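Long-range contacts in SufE-like protein 1, chloroplastic/mitochondrial (Arabidopsis thaliana, PDB 4PUI), which activates the cysteine desulfurase NFS2 to mobilise sulfur for iron-sulfur cluster formation, and is represented here by its BolA domain: residues A[3-8]-A[45-50]; A[8-13]-A[23-28]; A[51-56]-A[87-92]. One frame throughout, in Å; residues are numbered along the deposited sequence.

Interaction 1 (A[3-8]-A[45-50])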
loop_
_atom_site.group_PDB
_atom_site.type_symbol
_atom_site.label_atom_id
_atom_site.label_comp_id
_atom_site.label_asym_id
_atom_site.label_seq_id
_atom_site.Cartn_x
_atom_site.Cartn_y
_atom_site.Cartn_z
ATOM N N LEU A 3 11.535 -5.329 5.686
ATOM C CA LEU A 3 11.369 -4.386 4.594
ATOM C C LEU A 3 12.572 -3.465 4.465
ATOM O O LEU A 3 13.264 -3.196 5.443
ATOM C CB LEU A 3 10.109 -3.545 4.812
ATOM C CG LEU A 3 8.780 -4.294 4.762
ATOM C CD1 LEU A 3 7.652 -3.360 5.168
ATOM C CD2 LEU A 3 8.551 -4.841 3.367
ATOM N N GLY A 4 12.816 -2.987 3.252
ATOM C CA GLY A 4 13.836 -1.989 3.014
ATOM C C GLY A 4 13.302 -0.613 3.361
ATOM O O GLY A 4 12.203 -0.469 3.886
ATOM N N SER A 5 14.083 0.416 3.068
ATOM C CA SER A 5 13.702 1.775 3.451
ATOM C C SER A 5 12.373 2.262 2.865
ATOM O O SER A 5 11.581 2.875 3.577
ATOM C CB SER A 5 14.828 2.744 3.100
ATOM O OG SER A 5 15.163 2.627 1.730
ATOM N N ARG A 6 12.121 2.001 1.582
ATOM C CA ARG A 6 10.843 2.399 0.978
ATOM C C ARG A 6 9.676 1.632 1.604
ATOM O O ARG A 6 8.649 2.226 1.923
ATOM C CB ARG A 6 10.812 2.182 -0.544
ATOM C CG ARG A 6 9.398 2.260 -1.127
ATOM C CD ARG A 6 9.374 2.371 -2.659
ATOM N NE ARG A 6 9.992 3.617 -3.079
ATOM C CZ ARG A 6 11.002 3.718 -3.932
ATOM N NH1 ARG A 6 11.511 2.638 -4.508
ATOM N NH2 ARG A 6 11.497 4.915 -4.221
ATOM N N GLY A 7 9.831 0.321 1.758
ATOM C CA GLY A 7 8.792 -0.499 2.377
ATOM C C GLY A 7 8.405 0.044 3.746
ATOM O O GLY A 7 7.228 0.106 4.097
ATOM N N MET A 8 9.408 0.434 4.526
ATOM C CA MET A 8 9.168 0.983 5.856
ATOM C C MET A 8 8.413 2.308 5.773
ATOM O O MET A 8 7.487 2.554 6.557
ATOM C CB MET A 8 10.482 1.140 6.629
ATOM C CG MET A 8 11.118 -0.181 7.007
ATOM S SD MET A 8 9.956 -1.238 7.918
ATOM C CE MET A 8 9.999 -0.497 9.545
ATOM N N ASP A 45 17.014 -5.536 -5.186
ATOM C CA ASP A 45 15.921 -5.635 -6.178
ATOM C C ASP A 45 15.239 -4.308 -6.502
ATOM O O ASP A 45 14.456 -4.231 -7.449
ATOM C CB ASP A 45 14.864 -6.704 -5.847
ATOM C CG ASP A 45 15.364 -8.108 -6.093
ATOM O OD1 ASP A 45 16.124 -8.298 -7.066
ATOM O OD2 ASP A 45 15.009 -9.013 -5.309
ATOM N N GLY A 46 15.508 -3.274 -5.711
ATOM C CA GLY A 46 15.044 -1.948 -6.066
ATOM C C GLY A 46 13.838 -1.385 -5.345
ATOM O O GLY A 46 13.562 -0.197 -5.473
ATOM N N GLU A 47 13.123 -2.216 -4.592
ATOM C CA GLU A 47 11.868 -1.802 -3.971
ATOM C C GLU A 47 10.950 -1.156 -4.994
ATOM O O GLU A 47 10.462 -0.054 -4.789
ATOM C CB GLU A 47 12.105 -0.850 -2.787
ATOM C CG GLU A 47 13.004 -1.430 -1.700
ATOM C CD GLU A 47 12.907 -0.660 -0.392
ATOM O OE1 GLU A 47 13.694 0.284 -0.209
ATOM O OE2 GLU A 47 12.036 -0.992 0.443
ATOM N N THR A 48 10.710 -1.865 -6.094
ATOM C CA THR A 48 9.928 -1.330 -7.200
ATOM C C THR A 48 8.489 -1.834 -7.195
ATOM O O THR A 48 7.612 -1.205 -7.776
ATOM C CB THR A 48 10.548 -1.744 -8.541
ATOM O OG1 THR A 48 10.678 -3.166 -8.570
ATOM C CG2 THR A 48 11.918 -1.111 -8.711
ATOM N N HIS A 49 8.248 -2.966 -6.537
ATOM C CA HIS A 49 6.930 -3.586 -6.548
ATOM C C HIS A 49 6.527 -4.076 -5.166
ATOM O O HIS A 49 7.277 -4.805 -4.521
ATOM C CB HIS A 49 6.914 -4.771 -7.516
ATOM C CG HIS A 49 7.082 -4.379 -8.949
ATOM N ND1 HIS A 49 8.288 -3.968 -9.472
ATOM C CD2 HIS A 49 6.194 -4.330 -9.972
ATOM C CE1 HIS A 49 8.138 -3.683 -10.753
ATOM N NE2 HIS A 49 6.875 -3.890 -11.080
ATOM N N PHE A 50 5.340 -3.676 -4.717
ATOM C CA PHE A 50 4.811 -4.149 -3.445
ATOM C C PHE A 50 3.384 -4.641 -3.600
ATOM O O PHE A 50 2.636 -4.139 -4.438
ATOM C CB PHE A 50 4.820 -3.044 -2.391
ATOM C CG PHE A 50 6.198 -2.617 -1.967
ATOM C CD1 PHE A 50 6.928 -1.717 -2.724
ATOM C CD2 PHE A 50 6.758 -3.124 -0.798
ATOM C CE1 PHE A 50 8.212 -1.332 -2.327
ATOM C CE2 PHE A 50 8.024 -2.741 -0.388
ATOM C CZ PHE A 50 8.758 -1.838 -1.159
HETATM O O HOH W 1 11.200 -3.338 0.845
#

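Interaction 2 (A[8-13]-A[23-28])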
loop_
_atom_site.group_PDB
_atom_site.type_symbol
_atom_site.label_atom_id
_atom_site.label_comp_id
_atom_site.label_asym_id
_atom_site.label_seq_id
_atom_site.Cartn_x
_atom_site.Cartn_y
_atom_site.Cartn_z
ATOM N N MET A 8 9.408 0.434 4.526
ATOM C CA MET A 8 9.168 0.983 5.856
ATOM C C MET A 8 8.413 2.308 5.773
ATOM O O MET A 8 7.487 2.554 6.557
ATOM C CB MET A 8 10.482 1.140 6.629
ATOM C CG MET A 8 11.118 -0.181 7.007
ATOM S SD MET A 8 9.956 -1.238 7.918
ATOM C CE MET A 8 9.999 -0.497 9.545
ATOM N N ARG A 9 8.797 3.157 4.820
ATOM C CA ARG A 9 8.077 4.414 4.619
ATOM C C ARG A 9 6.619 4.192 4.223
ATOM O O ARG A 9 5.733 4.914 4.697
ATOM C CB ARG A 9 8.751 5.289 3.551
ATOM C CG ARG A 9 10.045 5.900 3.982
ATOM C CD ARG A 9 10.482 7.002 3.012
ATOM N NE ARG A 9 10.588 6.542 1.632
ATOM C CZ ARG A 9 11.711 6.104 1.076
ATOM N NH1 ARG A 9 12.820 6.050 1.787
ATOM N NH2 ARG A 9 11.725 5.710 -0.192
ATOM N N ILE A 10 6.382 3.214 3.344
ATOM C CA ILE A 10 5.028 2.894 2.892
ATOM C C ILE A 10 4.193 2.427 4.080
ATOM O O ILE A 10 3.081 2.910 4.287
ATOM C CB ILE A 10 5.043 1.815 1.781
ATOM C CG1 ILE A 10 5.567 2.401 0.461
ATOM C CG2 ILE A 10 3.649 1.210 1.569
ATOM C CD1 ILE A 10 5.786 1.329 -0.609
ATOM N N ARG A 11 4.742 1.522 4.875
ATOM C CA ARG A 11 4.029 1.032 6.054
ATOM C C ARG A 11 3.715 2.182 7.018
ATOM O O ARG A 11 2.604 2.295 7.521
ATOM C CB ARG A 11 4.839 -0.052 6.764
ATOM C CG ARG A 11 4.264 -0.441 8.117
ATOM C CD ARG A 11 4.893 -1.713 8.664
ATOM N NE ARG A 11 4.227 -2.907 8.164
ATOM C CZ ARG A 11 3.078 -3.383 8.646
ATOM N NH1 ARG A 11 2.446 -2.760 9.642
ATOM N NH2 ARG A 11 2.553 -4.484 8.128
ATOM N N GLU A 12 4.687 3.048 7.265
ATOM C CA GLU A 12 4.460 4.136 8.219
ATOM C C GLU A 12 3.408 5.135 7.722
ATOM O O GLU A 12 2.594 5.640 8.511
ATOM C CB GLU A 12 5.777 4.841 8.558
ATOM C CG GLU A 12 6.611 4.068 9.565
ATOM C CD GLU A 12 8.026 4.594 9.694
ATOM O OE1 GLU A 12 8.215 5.823 9.576
ATOM O OE2 GLU A 12 8.946 3.772 9.917
ATOM N N LYS A 13 3.430 5.419 6.426
ATOM C CA LYS A 13 2.478 6.355 5.833
ATOM C C LYS A 13 1.054 5.804 5.946
ATOM O O LYS A 13 0.127 6.523 6.311
ATOM C CB LYS A 13 2.833 6.625 4.372
ATOM C CG LYS A 13 1.880 7.577 3.632
ATOM C CD LYS A 13 1.952 8.991 4.181
ATOM C CE LYS A 13 1.066 9.944 3.394
ATOM N NZ LYS A 13 1.813 10.720 2.363
ATOM N N LEU A 23 -2.674 -4.616 8.348
ATOM C CA LEU A 23 -1.841 -4.043 7.295
ATOM C C LEU A 23 -0.709 -4.985 6.916
ATOM O O LEU A 23 0.051 -5.447 7.778
ATOM C CB LEU A 23 -1.260 -2.695 7.735
ATOM C CG LEU A 23 -0.302 -2.011 6.745
ATOM C CD1 LEU A 23 -0.976 -1.652 5.423
ATOM C CD2 LEU A 23 0.312 -0.772 7.403
ATOM N N GLU A 24 -0.593 -5.277 5.622
ATOM C CA GLU A 24 0.536 -6.044 5.124
ATOM C C GLU A 24 1.170 -5.310 3.953
ATOM O O GLU A 24 0.480 -4.889 3.035
ATOM C CB GLU A 24 0.113 -7.441 4.671
ATOM C CG GLU A 24 1.278 -8.247 4.091
ATOM C CD GLU A 24 0.886 -9.650 3.657
ATOM O OE1 GLU A 24 -0.308 -9.995 3.755
ATOM O OE2 GLU A 24 1.782 -10.408 3.224
ATOM N N VAL A 25 2.488 -5.163 4.007
ATOM C CA VAL A 25 3.247 -4.503 2.952
ATOM C C VAL A 25 4.300 -5.509 2.537
ATOM O O VAL A 25 5.213 -5.815 3.301
ATOM C CB VAL A 25 3.912 -3.192 3.461
ATOM C CG1 VAL A 25 4.837 -2.595 2.390
ATOM C CG2 VAL A 25 2.845 -2.180 3.887
ATOM N N GLU A 26 4.147 -6.068 1.344
ATOM C CA GLU A 26 5.020 -7.147 0.907
ATOM C C GLU A 26 5.824 -6.694 -0.299
ATOM O O GLU A 26 5.253 -6.308 -1.318
ATOM C CB GLU A 26 4.186 -8.378 0.547
ATOM C CG GLU A 26 5.003 -9.599 0.165
ATOM C CD GLU A 26 4.157 -10.687 -0.468
ATOM O OE1 GLU A 26 3.032 -10.387 -0.926
ATOM O OE2 GLU A 26 4.625 -11.839 -0.512
ATOM N N ASP A 27 7.145 -6.731 -0.175
ATOM C CA ASP A 27 8.034 -6.374 -1.274
ATOM C C ASP A 27 8.117 -7.557 -2.236
ATOM O O ASP A 27 8.636 -8.613 -1.886
ATOM C CB ASP A 27 9.418 -6.007 -0.712
ATOM C CG ASP A 27 10.358 -5.432 -1.756
ATOM O OD1 ASP A 27 10.119 -5.628 -2.963
ATOM O OD2 ASP A 27 11.359 -4.791 -1.360
ATOM N N VAL A 28 7.595 -7.384 -3.445
ATOM C CA VAL A 28 7.680 -8.433 -4.454
ATOM C C VAL A 28 8.512 -8.013 -5.669
ATOM O O VAL A 28 8.325 -8.510 -6.780
ATOM C CB VAL A 28 6.280 -8.929 -4.875
ATOM C CG1 VAL A 28 5.600 -9.653 -3.705
ATOM C CG2 VAL A 28 5.421 -7.777 -5.379
HETATM O O HOH W 2 0.133 -4.764 10.816
HETATM O O HOH W 3 4.428 -5.443 6.479
#

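Interaction 3 (A[51-56]-A[87-92])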
loop_
_atom_site.group_PDB
_atom_site.type_symbol
_atom_site.label_atom_id
_atom_site.label_comp_id
_atom_site.label_asym_id
_atom_site.label_seq_id
_atom_site.Cartn_x
_atom_site.Cartn_y
_atom_site.Cartn_z
ATOM N N ASN A 51 3.028 -5.635 -2.791
ATOM C CA ASN A 51 1.635 -6.006 -2.591
ATOM C C ASN A 51 1.190 -5.402 -1.274
ATOM O O ASN A 51 1.875 -5.551 -0.264
ATOM C CB ASN A 51 1.453 -7.533 -2.523
ATOM C CG ASN A 51 1.792 -8.234 -3.836
ATOM O OD1 ASN A 51 1.638 -7.662 -4.912
ATOM N ND2 ASN A 51 2.246 -9.482 -3.745
ATOM N N LEU A 52 0.044 -4.724 -1.283
ATOM C CA LEU A 52 -0.521 -4.141 -0.066
ATOM C C LEU A 52 -1.872 -4.785 0.258
ATOM O O LEU A 52 -2.721 -4.918 -0.621
ATOM C CB LEU A 52 -0.757 -2.655 -0.264
ATOM C CG LEU A 52 0.428 -1.800 -0.697
ATOM C CD1 LEU A 52 0.018 -0.337 -0.840
ATOM C CD2 LEU A 52 1.563 -1.931 0.303
ATOM N N ARG A 53 -2.066 -5.178 1.516
ATOM C CA ARG A 53 -3.389 -5.573 1.980
ATOM C C ARG A 53 -3.729 -4.691 3.166
ATOM O O ARG A 53 -3.018 -4.693 4.171
ATOM C CB ARG A 53 -3.442 -7.046 2.385
ATOM C CG ARG A 53 -4.846 -7.502 2.832
ATOM C CD ARG A 53 -4.816 -8.931 3.339
ATOM N NE ARG A 53 -6.129 -9.451 3.717
ATOM C CZ ARG A 53 -6.661 -9.311 4.925
ATOM N NH1 ARG A 53 -6.004 -8.640 5.852
ATOM N NH2 ARG A 53 -7.852 -9.841 5.205
ATOM N N ILE A 54 -4.793 -3.905 3.027
ATOM C CA ILE A 54 -5.148 -2.918 4.040
ATOM C C ILE A 54 -6.588 -3.094 4.452
ATOM O O ILE A 54 -7.474 -3.045 3.610
ATOM C CB ILE A 54 -4.999 -1.492 3.487
ATOM C CG1 ILE A 54 -3.684 -1.375 2.721
ATOM C CG2 ILE A 54 -5.117 -0.424 4.615
ATOM C CD1 ILE A 54 -3.557 -0.089 1.913
ATOM N N VAL A 55 -6.811 -3.268 5.752
ATOM C CA VAL A 55 -8.168 -3.267 6.295
ATOM C C VAL A 55 -8.342 -2.008 7.150
ATOM O O VAL A 55 -7.691 -1.856 8.185
ATOM C CB VAL A 55 -8.462 -4.528 7.127
ATOM C CG1 VAL A 55 -9.922 -4.531 7.558
ATOM C CG2 VAL A 55 -8.143 -5.791 6.317
ATOM N N SER A 56 -9.182 -1.083 6.688
ATOM C CA SER A 56 -9.337 0.206 7.372
ATOM C C SER A 56 -10.755 0.714 7.270
ATOM O O SER A 56 -11.389 0.555 6.221
ATOM C CB SER A 56 -8.411 1.263 6.759
ATOM O OG SER A 56 -8.621 2.561 7.312
ATOM N N SER A 87 0.190 -3.490 -5.918
ATOM C CA SER A 87 -0.967 -4.367 -6.034
ATOM C C SER A 87 -1.804 -4.233 -4.754
ATOM O O SER A 87 -1.367 -4.640 -3.681
ATOM C CB SER A 87 -0.510 -5.806 -6.238
ATOM O OG SER A 87 -1.612 -6.693 -6.240
ATOM N N ILE A 88 -3.005 -3.682 -4.877
ATOM C CA ILE A 88 -3.761 -3.243 -3.707
ATOM C C ILE A 88 -4.984 -4.114 -3.413
ATOM O O ILE A 88 -5.790 -4.369 -4.300
ATOM C CB ILE A 88 -4.198 -1.792 -3.880
ATOM C CG1 ILE A 88 -2.964 -0.889 -3.934
ATOM C CG2 ILE A 88 -5.158 -1.367 -2.747
ATOM C CD1 ILE A 88 -3.251 0.527 -4.366
ATOM N N VAL A 89 -5.095 -4.579 -2.167
ATOM C CA VAL A 89 -6.336 -5.155 -1.659
ATOM C C VAL A 89 -6.733 -4.238 -0.522
ATOM O O VAL A 89 -5.961 -4.048 0.413
ATOM C CB VAL A 89 -6.161 -6.604 -1.143
ATOM C CG1 VAL A 89 -7.436 -7.085 -0.431
ATOM C CG2 VAL A 89 -5.838 -7.540 -2.299
ATOM N N ALA A 90 -7.903 -3.626 -0.639
ATOM C CA ALA A 90 -8.358 -2.654 0.346
ATOM C C ALA A 90 -9.767 -3.002 0.783
ATOM O O ALA A 90 -10.707 -2.948 -0.025
ATOM C CB ALA A 90 -8.322 -1.248 -0.237
ATOM N N LYS A 91 -9.912 -3.357 2.054
ATOM C CA LYS A 91 -11.197 -3.793 2.589
ATOM C C LYS A 91 -11.548 -3.031 3.843
ATOM O O LYS A 91 -10.677 -2.531 4.547
ATOM C CB LYS A 91 -11.153 -5.278 2.932
ATOM C CG LYS A 91 -10.686 -6.148 1.786
ATOM C CD LYS A 91 -10.776 -7.626 2.133
ATOM C CE LYS A 91 -10.539 -8.456 0.885
ATOM N NZ LYS A 91 -11.471 -9.614 0.800
ATOM N N THR A 92 -12.832 -2.974 4.152
ATOM C CA THR A 92 -13.242 -2.478 5.463
ATOM C C THR A 92 -13.300 -3.661 6.427
ATOM O O THR A 92 -13.339 -4.811 5.991
ATOM C CB THR A 92 -14.622 -1.828 5.396
ATOM O OG1 THR A 92 -15.574 -2.818 5.012
ATOM C CG2 THR A 92 -14.634 -0.714 4.361
#

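Interaction 1 (A[3-8]-A[45-50])
The F50 ring is met at its edge by L3 CD2, 4.3 Å from CE2, and E47 OE2 also lies in the ring plane, off the CZ end. R6 CD and G7 CA approach the ring obliquely. The R6 guanidinium stands almost perpendicular, the planes 86° apart, and has the carbonyl oxygens of E47 and G46 at its edge. These groups join the start of helix 5-18 in the BolA domain, with G4 at the N-cap position, to the loop leading into strand 49-55.

E47 supplies the main link. Its chain, extended beyond CG, carries the carboxylate to the amides of the first helical turn. R6 N donates to E47 OE1 at 2.9 Å, on the syn side but tilted out of the carboxylate plane, and G7 N donates to E47 OE2 at 2.9 Å from above that plane. Two nearly straight bonds thus fix the carboxylate's rotation, and its negative charge would probably be stabilised by the helix N-terminus. A water accepting from G4 N at 2.9 Å lies beside OE2.

G7 CA comes within 3.6 Å of F50 CE2; a side chain here would be tight against that ring and would run into L3 CB, so the close approach probably relies on the missing side chain. R6 crosses F50 at a slant, CG and CD nearest CE1, then bends (chi3 -64°) toward the loop. Its NE forms a salt bridge with E78, while NH1 donates to E47 O at 2.9 Å, with that oxygen close to the guanidinium plane but NH1 above the carbonyl plane.

Interaction 2 (A[8-13]-A[23-28])
R11 and L23 run past each other in opposite directions, the arginine chain leaving helix 5-18 as the leucine reaches from strand 22-27 toward the helix. The pair belongs to the helix-on-sheet layer of the BolA domain, whose fold resembles class II KH domains: the axes of segments 8-13 and 23-27 run nearly antiparallel, at 163°, and approach to 9.0 Å. L23 CD2 sits over one face of the R11 guanidinium, displaced toward its rim and 3.7 Å from NH1.

R11 CG lies opposite the backbone N across the CA-CB bond (chi1 171°), and a bend at chi3 brings the guanidinium to the strand. There NH2 donates to L23 O at 2.7 Å; the bond is bent, and NH2 stands above the carbonyl plane. NH1 has a salt-bridge partner in E15, one turn further along the helix. With an alanine here, L23 O would probably lose its arginine donor, L23 CD2 the flat group over it, and E15 its charge partner.

Inward from the arginine the contact is apolar. V25 points toward the helix and splits its methyls, CG1 lying 4.1 Å from I10 CG2 and CG2 lying 4.1 Å from R11 CB; I10 and V25 both also touch L52 of the central strand. One water links L23 O to R11 NH1, while another, in the guanidinium plane at its edge, accepts from R11 NH2 at 2.7 Å and from V25 N at 3.2 Å.

Interaction 3 (A[51-56]-A[87-92])
L52 N donates to S87 O at 2.8 Å and V89 N donates to L52 O at 2.9 Å, the first two of five backbone bonds that zip strand 49-55 to strand 85-91. The series continues with I54 N to V89 O, K91 N to I54 O and S56 N to K91 O. This is regular parallel pairing: L52 and I54 each spend both their N-H and their C=O on the neighbour, and all five donors approach nearly along the C=O axis. K91 O is further approached by V55 CA at 3.1 Å, a CA-H...O contact. The helices between the strands make the connection a beta-alpha-beta crossover.

On the face bearing L52, I54, I88 and A90, L52 CD1 touches I88 CG1 at 4.3 Å. Helix 5-18 covers L52 and I54 through L14, while I71 of helix 64-74 packs on both I54 and I88. Past the strand end, S56 OG turns to the helix side and is hydrogen-bonded with L18 O and A58 N.

The other face is more polar. N51 CG lies anti to the carbonyl carbon (chi1 -65°), which puts OD1 3.1 Å from S87 CB; ND2 is bound by E26 of strand 22-27. R53 crosses V89 with CG 4.2 Å from V89 CG1, its NH1 paired with E22. V55 CG1 rests 3.7 Å from T92 C.

R53 NH2 and K91 NZ are 5.7 Å apart, so their like charges probably repel mildly, with E22 offsetting part of this; cohesion between the strands comes from backbone bonds and from the apolar face turned to the helices.

How the interactions relate
Interactions 1 and 2 both fasten helix 5-18 to the sheet, sharing M8, whereas interaction 3 joins two strands within it. All are partly buried; interaction 1, holding the helix start with a buried carboxylate, is the most peripheral, its centre about 11 Å from the chain's centre against about 6 and 7 Å for interactions 2 and 3. Interaction 2 combines an apolar inner part with a partly exposed arginine and waters; interaction 3 rests on strand pairing. Strand 49-55 serves interactions 1 and 3, where F50 O lies 2.9 Å from S87 N, a probable hydrogen bond, and it neighbours strand 22-27 of interaction 2, L52 CD2 packing on V25 CG2 at 3.8 Å.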